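Local coordinates for putative uncharacterized protein lp_3323 (PDB 3DC7) that is of unknown function but probably acts as an esterase or lipase of the GDSL-like, SGNH hydrolase family, at residues A[20-32]-A[75-89]. Residues are numbered along the deposited sequence; the frame is centred on the assembly and turned at random.
Sequences SFKRPAWLGDSIT and RYQAIPEDADFIAVF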
ATOM      1  N   SER A  20      19.713   0.876  -8.557  1.00 36.05           N
ATOM      2  CA  SER A  20      20.026   0.925  -9.988  1.00 35.51           C
ATOM      3  C   SER A  20      20.248  -0.489 -10.520  1.00 34.81           C
ATOM      4  O   SER A  20      20.528  -1.404  -9.749  1.00 34.96           O
ATOM      5  CB  SER A  20      21.252   1.812 -10.265  1.00 35.61           C
ATOM      6  OG  SER A  20      22.413   1.298  -9.633  1.00 36.74           O
ATOM      7  N   PHE A  21      20.099  -0.662 -11.833  1.00 33.82           N
ATOM      8  CA  PHE A  21      20.327  -1.955 -12.494  1.00 32.76           C
ATOM      9  C   PHE A  21      21.156  -1.749 -13.762  1.00 32.58           C
ATOM     10  O   PHE A  21      21.130  -0.668 -14.351  1.00 32.07           O
ATOM     11  CB  PHE A  21      18.997  -2.622 -12.858  1.00 32.55           C
ATOM     12  CG  PHE A  21      18.064  -2.784 -11.702  1.00 30.95           C
ATOM     13  CD1 PHE A  21      18.201  -3.861 -10.828  1.00 30.03           C
ATOM     14  CD2 PHE A  21      17.055  -1.853 -11.476  1.00 29.40           C
ATOM     15  CE1 PHE A  21      17.346  -4.010  -9.755  1.00 28.76           C
ATOM     16  CE2 PHE A  21      16.188  -1.993 -10.412  1.00 27.54           C
ATOM     17  CZ  PHE A  21      16.328  -3.072  -9.546  1.00 28.97           C
ATOM     18  N   LYS A  22      21.875  -2.783 -14.188  1.00 32.29           N
ATOM     19  CA  LYS A  22      22.769  -2.661 -15.345  1.00 32.59           C
ATOM     20  C   LYS A  22      22.132  -3.126 -16.653  1.00 31.53           C
ATOM     21  O   LYS A  22      22.505  -2.653 -17.711  1.00 31.60           O
ATOM     22  CB  LYS A  22      24.079  -3.421 -15.103  1.00 33.38           C
ATOM     23  CG  LYS A  22      24.807  -3.017 -13.805  1.00 36.28           C
ATOM     24  CD  LYS A  22      26.008  -3.943 -13.463  1.00 41.10           C
ATOM     25  CE  LYS A  22      25.623  -5.435 -13.294  1.00 43.45           C
ATOM     26  NZ  LYS A  22      24.408  -5.695 -12.453  1.00 44.22           N
ATOM     27  N   ARG A  23      21.178  -4.053 -16.571  1.00 30.84           N
ATOM     28  CA  ARG A  23      20.557  -4.663 -17.746  1.00 29.80           C
ATOM     29  C   ARG A  23      19.035  -4.746 -17.615  1.00 28.82           C
ATOM     30  O   ARG A  23      18.463  -5.851 -17.635  1.00 28.14           O
ATOM     31  CB  ARG A  23      21.144  -6.062 -17.997  1.00 29.83           C
ATOM     32  CG  ARG A  23      22.576  -6.057 -18.544  1.00 31.91           C
ATOM     33  CD  ARG A  23      23.203  -7.457 -18.601  1.00 34.60           C
ATOM     34  NE  ARG A  23      22.945  -8.269 -17.408  1.00 34.98           N
ATOM     35  CZ  ARG A  23      23.642  -8.202 -16.276  1.00 35.68           C
ATOM     36  NH1 ARG A  23      24.661  -7.351 -16.154  1.00 36.63           N
ATOM     37  NH2 ARG A  23      23.313  -8.986 -15.259  1.00 34.90           N
ATOM     38  N   PRO A  24      18.365  -3.579 -17.485  1.00 28.01           N
ATOM     39  CA  PRO A  24      16.904  -3.607 -17.343  1.00 26.81           C
ATOM     40  C   PRO A  24      16.212  -4.004 -18.639  1.00 26.25           C
ATOM     41  O   PRO A  24      16.739  -3.761 -19.730  1.00 26.38           O
ATOM     42  CB  PRO A  24      16.558  -2.162 -17.005  1.00 26.52           C
ATOM     43  CG  PRO A  24      17.658  -1.354 -17.634  1.00 27.98           C
ATOM     44  CD  PRO A  24      18.893  -2.201 -17.481  1.00 27.92           C
ATOM     45  N   ALA A  25      15.036  -4.607 -18.517  1.00 25.14           N
ATOM     46  CA  ALA A  25      14.205  -4.901 -19.674  1.00 24.40           C
ATOM     47  C   ALA A  25      12.823  -4.294 -19.429  1.00 23.83           C
ATOM     48  O   ALA A  25      12.221  -4.493 -18.377  1.00 23.26           O
ATOM     49  CB  ALA A  25      14.111  -6.396 -19.891  1.00 24.05           C
ATOM     50  N   TRP A  26      12.325  -3.572 -20.419  1.00 23.39           N
ATOM     51  CA  TRP A  26      11.102  -2.789 -20.288  1.00 22.89           C
ATOM     52  C   TRP A  26      10.036  -3.319 -21.233  1.00 23.00           C
ATOM     53  O   TRP A  26      10.117  -3.123 -22.443  1.00 22.42           O
ATOM     54  CB  TRP A  26      11.413  -1.324 -20.596  1.00 22.58           C
ATOM     55  CG  TRP A  26      12.586  -0.779 -19.796  1.00 22.78           C
ATOM     56  CD1 TRP A  26      13.889  -0.706 -20.201  1.00 22.03           C
ATOM     57  CD2 TRP A  26      12.547  -0.226 -18.471  1.00 22.77           C
ATOM     58  NE1 TRP A  26      14.665  -0.138 -19.216  1.00 22.85           N
ATOM     59  CE2 TRP A  26      13.871   0.163 -18.141  1.00 22.44           C
ATOM     60  CE3 TRP A  26      11.527  -0.027 -17.528  1.00 23.04           C
ATOM     61  CZ2 TRP A  26      14.202   0.734 -16.906  1.00 22.34           C
ATOM     62  CZ3 TRP A  26      11.861   0.557 -16.289  1.00 22.75           C
ATOM     63  CH2 TRP A  26      13.184   0.924 -15.997  1.00 23.27           C
ATOM     64  N   LEU A  27       9.048  -4.015 -20.678  1.00 23.34           N
ATOM     65  CA  LEU A  27       7.965  -4.586 -21.478  1.00 23.83           C
ATOM     66  C   LEU A  27       6.722  -3.722 -21.357  1.00 24.35           C
ATOM     67  O   LEU A  27       6.230  -3.501 -20.254  1.00 25.05           O
ATOM     68  CB  LEU A  27       7.679  -6.023 -21.026  1.00 23.42           C
ATOM     69  CG  LEU A  27       6.565  -6.825 -21.709  1.00 23.67           C
ATOM     70  CD1 LEU A  27       6.875  -7.098 -23.176  1.00 22.91           C
ATOM     71  CD2 LEU A  27       6.291  -8.136 -20.945  1.00 21.20           C
ATOM     72  N   GLY A  28       6.212  -3.224 -22.480  1.00 25.03           N
ATOM     73  CA  GLY A  28       5.035  -2.358 -22.444  1.00 25.77           C
ATOM     74  C   GLY A  28       4.411  -1.969 -23.768  1.00 26.64           C
ATOM     75  O   GLY A  28       4.573  -2.642 -24.769  1.00 25.97           O
ATOM     76  N   ASP A  29       3.681  -0.859 -23.746  1.00 28.49           N
ATOM     77  CA  ASP A  29       2.970  -0.351 -24.909  1.00 29.77           C
ATOM     78  C   ASP A  29       3.670   0.903 -25.448  1.00 30.48           C
ATOM     79  O   ASP A  29       4.898   0.976 -25.413  1.00 30.51           O
ATOM     80  CB  ASP A  29       1.481  -0.133 -24.594  1.00 30.18           C
ATOM     81  CG  ASP A  29       1.244   0.561 -23.238  1.00 33.72           C
ATOM     82  OD1 ASP A  29       1.858   1.629 -22.976  1.00 36.14           O
ATOM     83  OD2 ASP A  29       0.425   0.042 -22.432  1.00 36.24           O
ATOM     84  N   SER A  30       2.909   1.873 -25.952  1.00 31.43           N
ATOM     85  CA  SER A  30       3.492   3.069 -26.564  1.00 33.16           C
ATOM     86  C   SER A  30       4.214   4.010 -25.588  1.00 33.73           C
ATOM     87  O   SER A  30       5.107   4.775 -25.991  1.00 34.31           O
ATOM     88  CB  SER A  30       2.418   3.863 -27.285  1.00 33.25           C
ATOM     89  OG  SER A  30       3.009   5.002 -27.881  1.00 36.86           O
ATOM     90  N   ILE A  31       3.802   3.974 -24.324  1.00 33.87           N
ATOM     91  CA  ILE A  31       4.416   4.769 -23.267  1.00 34.01           C
ATOM     92  C   ILE A  31       5.857   4.291 -23.009  1.00 34.34           C
ATOM     93  O   ILE A  31       6.711   5.071 -22.620  1.00 34.09           O
ATOM     94  CB  ILE A  31       3.534   4.728 -21.991  1.00 34.15           C
ATOM     95  CG1 ILE A  31       2.094   5.155 -22.349  1.00 34.63           C
ATOM     96  CG2 ILE A  31       4.119   5.603 -20.876  1.00 33.63           C
ATOM     97  CD1 ILE A  31       1.046   4.944 -21.246  1.00 34.39           C
ATOM     98  N   THR A  32       6.107   3.008 -23.263  1.00 35.10           N
ATOM     99  CA  THR A  32       7.437   2.405 -23.212  1.00 35.64           C
ATOM    100  C   THR A  32       8.133   2.384 -24.595  1.00 36.40           C
ATOM    101  O   THR A  32       9.341   2.542 -24.678  1.00 36.33           O
ATOM    102  CB  THR A  32       7.344   0.969 -22.634  1.00 35.36           C
ATOM    103  OG1 THR A  32       6.761   1.019 -21.329  1.00 35.14           O
ATOM    104  CG2 THR A  32       8.712   0.313 -22.518  1.00 35.65           C
ATOM    105  N   ARG A  75       4.715 -11.914 -25.710  1.00 27.92           N
ATOM    106  CA  ARG A  75       5.923 -11.162 -26.055  1.00 27.43           C
ATOM    107  C   ARG A  75       7.006 -11.152 -24.970  1.00 27.06           C
ATOM    108  O   ARG A  75       8.175 -10.888 -25.263  1.00 27.07           O
ATOM    109  CB  ARG A  75       5.576  -9.727 -26.441  1.00 27.34           C
ATOM    110  CG  ARG A  75       4.869  -9.613 -27.757  1.00 27.55           C
ATOM    111  CD  ARG A  75       4.918  -8.182 -28.288  1.00 28.22           C
ATOM    112  NE  ARG A  75       4.330  -7.189 -27.383  1.00 28.67           N
ATOM    113  CZ  ARG A  75       5.034  -6.341 -26.647  1.00 29.08           C
ATOM    114  NH1 ARG A  75       6.357  -6.364 -26.698  1.00 31.05           N
ATOM    115  NH2 ARG A  75       4.420  -5.459 -25.868  1.00 30.39           N
ATOM    116  N   TYR A  76       6.618 -11.433 -23.728  1.00 26.41           N
ATOM    117  CA  TYR A  76       7.567 -11.495 -22.616  1.00 26.24           C
ATOM    118  C   TYR A  76       8.712 -12.479 -22.869  1.00 26.65           C
ATOM    119  O   TYR A  76       9.775 -12.366 -22.248  1.00 26.78           O
ATOM    120  CB  TYR A  76       6.846 -11.892 -21.314  1.00 26.03           C
ATOM    121  CG  TYR A  76       6.625 -13.388 -21.150  1.00 24.20           C
ATOM    122  CD1 TYR A  76       5.441 -13.982 -21.564  1.00 22.99           C
ATOM    123  CD2 TYR A  76       7.610 -14.200 -20.592  1.00 22.21           C
ATOM    124  CE1 TYR A  76       5.224 -15.353 -21.405  1.00 24.07           C
ATOM    125  CE2 TYR A  76       7.422 -15.572 -20.444  1.00 25.28           C
ATOM    126  CZ  TYR A  76       6.222 -16.145 -20.851  1.00 26.32           C
ATOM    127  OH  TYR A  76       6.033 -17.507 -20.712  1.00 27.42           O
ATOM    128  N   GLN A  77       8.478 -13.450 -23.755  1.00 27.02           N
ATOM    129  CA  GLN A  77       9.436 -14.521 -24.054  1.00 27.97           C
ATOM    130  C   GLN A  77      10.637 -13.998 -24.844  1.00 28.42           C
ATOM    131  O   GLN A  77      11.634 -14.708 -25.003  1.00 28.41           O
ATOM    132  CB  GLN A  77       8.747 -15.669 -24.800  1.00 28.39           C
ATOM    133  CG  GLN A  77       7.511 -16.194 -24.072  1.00 30.48           C
ATOM    134  CD  GLN A  77       6.939 -17.497 -24.630  1.00 34.91           C
ATOM    135  OE1 GLN A  77       6.408 -18.318 -23.877  1.00 36.25           O
ATOM    136  NE2 GLN A  77       7.014 -17.680 -25.944  1.00 36.25           N
ATOM    137  N   ALA A  78      10.544 -12.746 -25.303  1.00 28.32           N
ATOM    138  CA  ALA A  78      11.662 -12.059 -25.975  1.00 28.21           C
ATOM    139  C   ALA A  78      12.587 -11.284 -25.026  1.00 27.88           C
ATOM    140  O   ALA A  78      13.596 -10.722 -25.463  1.00 27.58           O
ATOM    141  CB  ALA A  78      11.137 -11.126 -27.080  1.00 28.09           C
ATOM    142  N   ILE A  79      12.230 -11.232 -23.743  1.00 28.35           N
ATOM    143  CA  ILE A  79      13.087 -10.623 -22.719  1.00 28.60           C
ATOM    144  C   ILE A  79      14.426 -11.387 -22.693  1.00 29.23           C
ATOM    145  O   ILE A  79      14.436 -12.627 -22.668  1.00 28.50           O
ATOM    146  CB  ILE A  79      12.382 -10.590 -21.309  1.00 28.58           C
ATOM    147  CG1 ILE A  79      11.163  -9.651 -21.320  1.00 28.40           C
ATOM    148  CG2 ILE A  79      13.338 -10.180 -20.196  1.00 27.81           C
ATOM    149  CD1 ILE A  79      10.208  -9.846 -20.121  1.00 26.80           C
ATOM    150  N   PRO A  80      15.556 -10.651 -22.738  1.00 30.17           N
ATOM    151  CA  PRO A  80      16.897 -11.271 -22.710  1.00 31.13           C
ATOM    152  C   PRO A  80      17.099 -12.176 -21.495  1.00 32.30           C
ATOM    153  O   PRO A  80      16.645 -11.845 -20.387  1.00 32.38           O
ATOM    154  CB  PRO A  80      17.830 -10.070 -22.613  1.00 30.92           C
ATOM    155  CG  PRO A  80      17.044  -8.924 -23.144  1.00 30.52           C
ATOM    156  CD  PRO A  80      15.627  -9.178 -22.818  1.00 30.05           C
ATOM    157  N   GLU A  81      17.770 -13.306 -21.697  1.00 33.75           N
ATOM    158  CA  GLU A  81      17.982 -14.283 -20.615  1.00 35.53           C
ATOM    159  C   GLU A  81      18.759 -13.725 -19.394  1.00 35.52           C
ATOM    160  O   GLU A  81      18.546 -14.164 -18.256  1.00 35.43           O
ATOM    161  CB  GLU A  81      18.604 -15.579 -21.158  1.00 36.33           C
ATOM    162  CG  GLU A  81      17.561 -16.685 -21.415  1.00 40.59           C
ATOM    163  CD  GLU A  81      17.666 -17.348 -22.803  1.00 45.28           C
ATOM    164  OE1 GLU A  81      18.798 -17.508 -23.328  1.00 47.86           O
ATOM    165  OE2 GLU A  81      16.602 -17.723 -23.367  1.00 46.70           O
ATOM    166  N   ASP A  82      19.630 -12.748 -19.633  1.00 35.53           N
ATOM    167  CA  ASP A  82      20.412 -12.140 -18.549  1.00 35.78           C
ATOM    168  C   ASP A  82      19.925 -10.734 -18.140  1.00 35.02           C
ATOM    169  O   ASP A  82      20.706  -9.900 -17.666  1.00 35.25           O
ATOM    170  CB  ASP A  82      21.902 -12.131 -18.908  1.00 36.17           C
ATOM    171  CG  ASP A  82      22.196 -11.309 -20.145  1.00 38.20           C
ATOM    172  OD1 ASP A  82      21.297 -11.166 -21.008  1.00 39.80           O
ATOM    173  OD2 ASP A  82      23.342 -10.812 -20.257  1.00 41.53           O
ATOM    174  N   ALA A  83      18.631 -10.478 -18.320  1.00 33.88           N
ATOM    175  CA  ALA A  83      17.998  -9.287 -17.767  1.00 32.65           C
ATOM    176  C   ALA A  83      18.181  -9.285 -16.251  1.00 31.72           C
ATOM    177  O   ALA A  83      17.968 -10.312 -15.610  1.00 31.12           O
ATOM    178  CB  ALA A  83      16.528  -9.278 -18.111  1.00 32.49           C
ATOM    179  N   ASP A  84      18.598  -8.154 -15.682  1.00 31.15           N
ATOM    180  CA  ASP A  84      18.758  -8.072 -14.224  1.00 30.70           C
ATOM    181  C   ASP A  84      17.602  -7.349 -13.535  1.00 29.46           C
ATOM    182  O   ASP A  84      17.561  -7.267 -12.301  1.00 29.68           O
ATOM    183  CB  ASP A  84      20.123  -7.478 -13.823  1.00 31.62           C
ATOM    184  CG  ASP A  84      20.189  -5.977 -13.985  1.00 33.72           C
ATOM    185  OD1 ASP A  84      19.334  -5.404 -14.688  1.00 36.98           O
ATOM    186  OD2 ASP A  84      21.115  -5.362 -13.416  1.00 37.94           O
ATOM    187  N   PHE A  85      16.675  -6.834 -14.343  1.00 27.62           N
ATOM    188  CA  PHE A  85      15.460  -6.175 -13.872  1.00 26.11           C
ATOM    189  C   PHE A  85      14.410  -6.261 -14.970  1.00 25.26           C
ATOM    190  O   PHE A  85      14.712  -6.030 -16.143  1.00 25.67           O
ATOM    191  CB  PHE A  85      15.741  -4.706 -13.526  1.00 25.89           C
ATOM    192  CG  PHE A  85      14.509  -3.910 -13.125  1.00 25.84           C
ATOM    193  CD1 PHE A  85      13.802  -4.216 -11.957  1.00 26.30           C
ATOM    194  CD2 PHE A  85      14.077  -2.836 -13.903  1.00 25.57           C
ATOM    195  CE1 PHE A  85      12.672  -3.471 -11.581  1.00 25.75           C
ATOM    196  CE2 PHE A  85      12.960  -2.093 -13.546  1.00 26.03           C
ATOM    197  CZ  PHE A  85      12.253  -2.406 -12.370  1.00 25.93           C
ATOM    198  N   ILE A  86      13.186  -6.602 -14.591  1.00 24.05           N
ATOM    199  CA  ILE A  86      12.082  -6.632 -15.538  1.00 23.36           C
ATOM    200  C   ILE A  86      10.922  -5.771 -15.060  1.00 23.43           C
ATOM    201  O   ILE A  86      10.385  -5.973 -13.969  1.00 23.48           O
ATOM    202  CB  ILE A  86      11.598  -8.077 -15.838  1.00 23.08           C
ATOM    203  CG1 ILE A  86      12.735  -8.886 -16.480  1.00 21.60           C
ATOM    204  CG2 ILE A  86      10.359  -8.054 -16.752  1.00 21.99           C
ATOM    205  CD1 ILE A  86      12.635 -10.402 -16.266  1.00 20.57           C
ATOM    206  N   ALA A  87      10.545  -4.818 -15.897  1.00 22.87           N
ATOM    207  CA  ALA A  87       9.395  -3.973 -15.655  1.00 23.15           C
ATOM    208  C   ALA A  87       8.312  -4.230 -16.713  1.00 23.72           C
ATOM    209  O   ALA A  87       8.603  -4.319 -17.916  1.00 23.97           O
ATOM    210  CB  ALA A  87       9.813  -2.526 -15.665  1.00 22.81           C
ATOM    211  N   VAL A  88       7.071  -4.373 -16.255  1.00 23.58           N
ATOM    212  CA  VAL A  88       5.925  -4.485 -17.154  1.00 23.94           C
ATOM    213  C   VAL A  88       4.986  -3.307 -16.955  1.00 23.99           C
ATOM    214  O   VAL A  88       4.532  -3.037 -15.839  1.00 23.64           O
ATOM    215  CB  VAL A  88       5.163  -5.813 -16.976  1.00 23.67           C
ATOM    216  CG1 VAL A  88       3.983  -5.897 -17.952  1.00 24.16           C
ATOM    217  CG2 VAL A  88       6.117  -6.995 -17.145  1.00 22.90           C
ATOM    218  N   PHE A  89       4.709  -2.608 -18.047  1.00 24.72           N
ATOM    219  CA  PHE A  89       3.905  -1.399 -18.006  1.00 25.84           C
ATOM    220  C   PHE A  89       2.731  -1.555 -18.989  1.00 26.74           C
ATOM    221  O   PHE A  89       2.806  -1.160 -20.153  1.00 27.63           O
ATOM    222  CB  PHE A  89       4.810  -0.203 -18.333  1.00 26.18           C
ATOM    223  CG  PHE A  89       4.219   1.149 -18.002  1.00 26.27           C
ATOM    224  CD1 PHE A  89       2.844   1.339 -17.900  1.00 28.52           C
ATOM    225  CD2 PHE A  89       5.048   2.239 -17.849  1.00 28.05           C
ATOM    226  CE1 PHE A  89       2.317   2.585 -17.631  1.00 29.83           C
ATOM    227  CE2 PHE A  89       4.529   3.505 -17.579  1.00 29.30           C
ATOM    228  CZ  PHE A  89       3.166   3.678 -17.468  1.00 29.87           C
TER
HETATM  229  O   HOH W   1       3.992   1.096 -21.759  1.00 27.47           O
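Two donors grip OD2 of D84: the backbone N of K22, 2.8 Å away and on the syn side close to the carboxylate plane, and, weakly, the ammonium NZ of K22, which adds a salt bridge. The other oxygen, OD1, takes the amide N of R23 from above that plane at 3.0 Å. An aspartate suits this spot because its short chain, with CG set between backbone N and carbonyl carbon (chi1 77°), holds both oxygens against the passing backbone. NE of R23 makes a nearly straight bond (171°) to the carbonyl O of D82 at the guanidinium edge; E53 pairs with the guanidinium's NH1.

Beyond this polar end, strands 24-28 and 85-89 run parallel as neighbours in the five-stranded sheet of the SGNH hydrolase α/β fold, joined by alternating backbone bonds such as L27 N to A87 O. On one side of the sheet, F21 lies in an offset stack on F85, centroids 4.4 Å apart and planes 6° from parallel, while F85 turns its edge to the face of W26. With an alanine at F21, the F85 ring would probably lose its stacking partner over one face, and a gap would open beside its CB. W26 also rests its CE3 on the small CB of A87, 3.6 Å away. On the other side, L27, its CG anti to the backbone N, sets CD2 against Y76 CB and V88 CG2, and A25, needing little room, meets I79 CG2. At the C-terminal ends, a water accepts from D29 N and T32 OG1 and donates to F89 O.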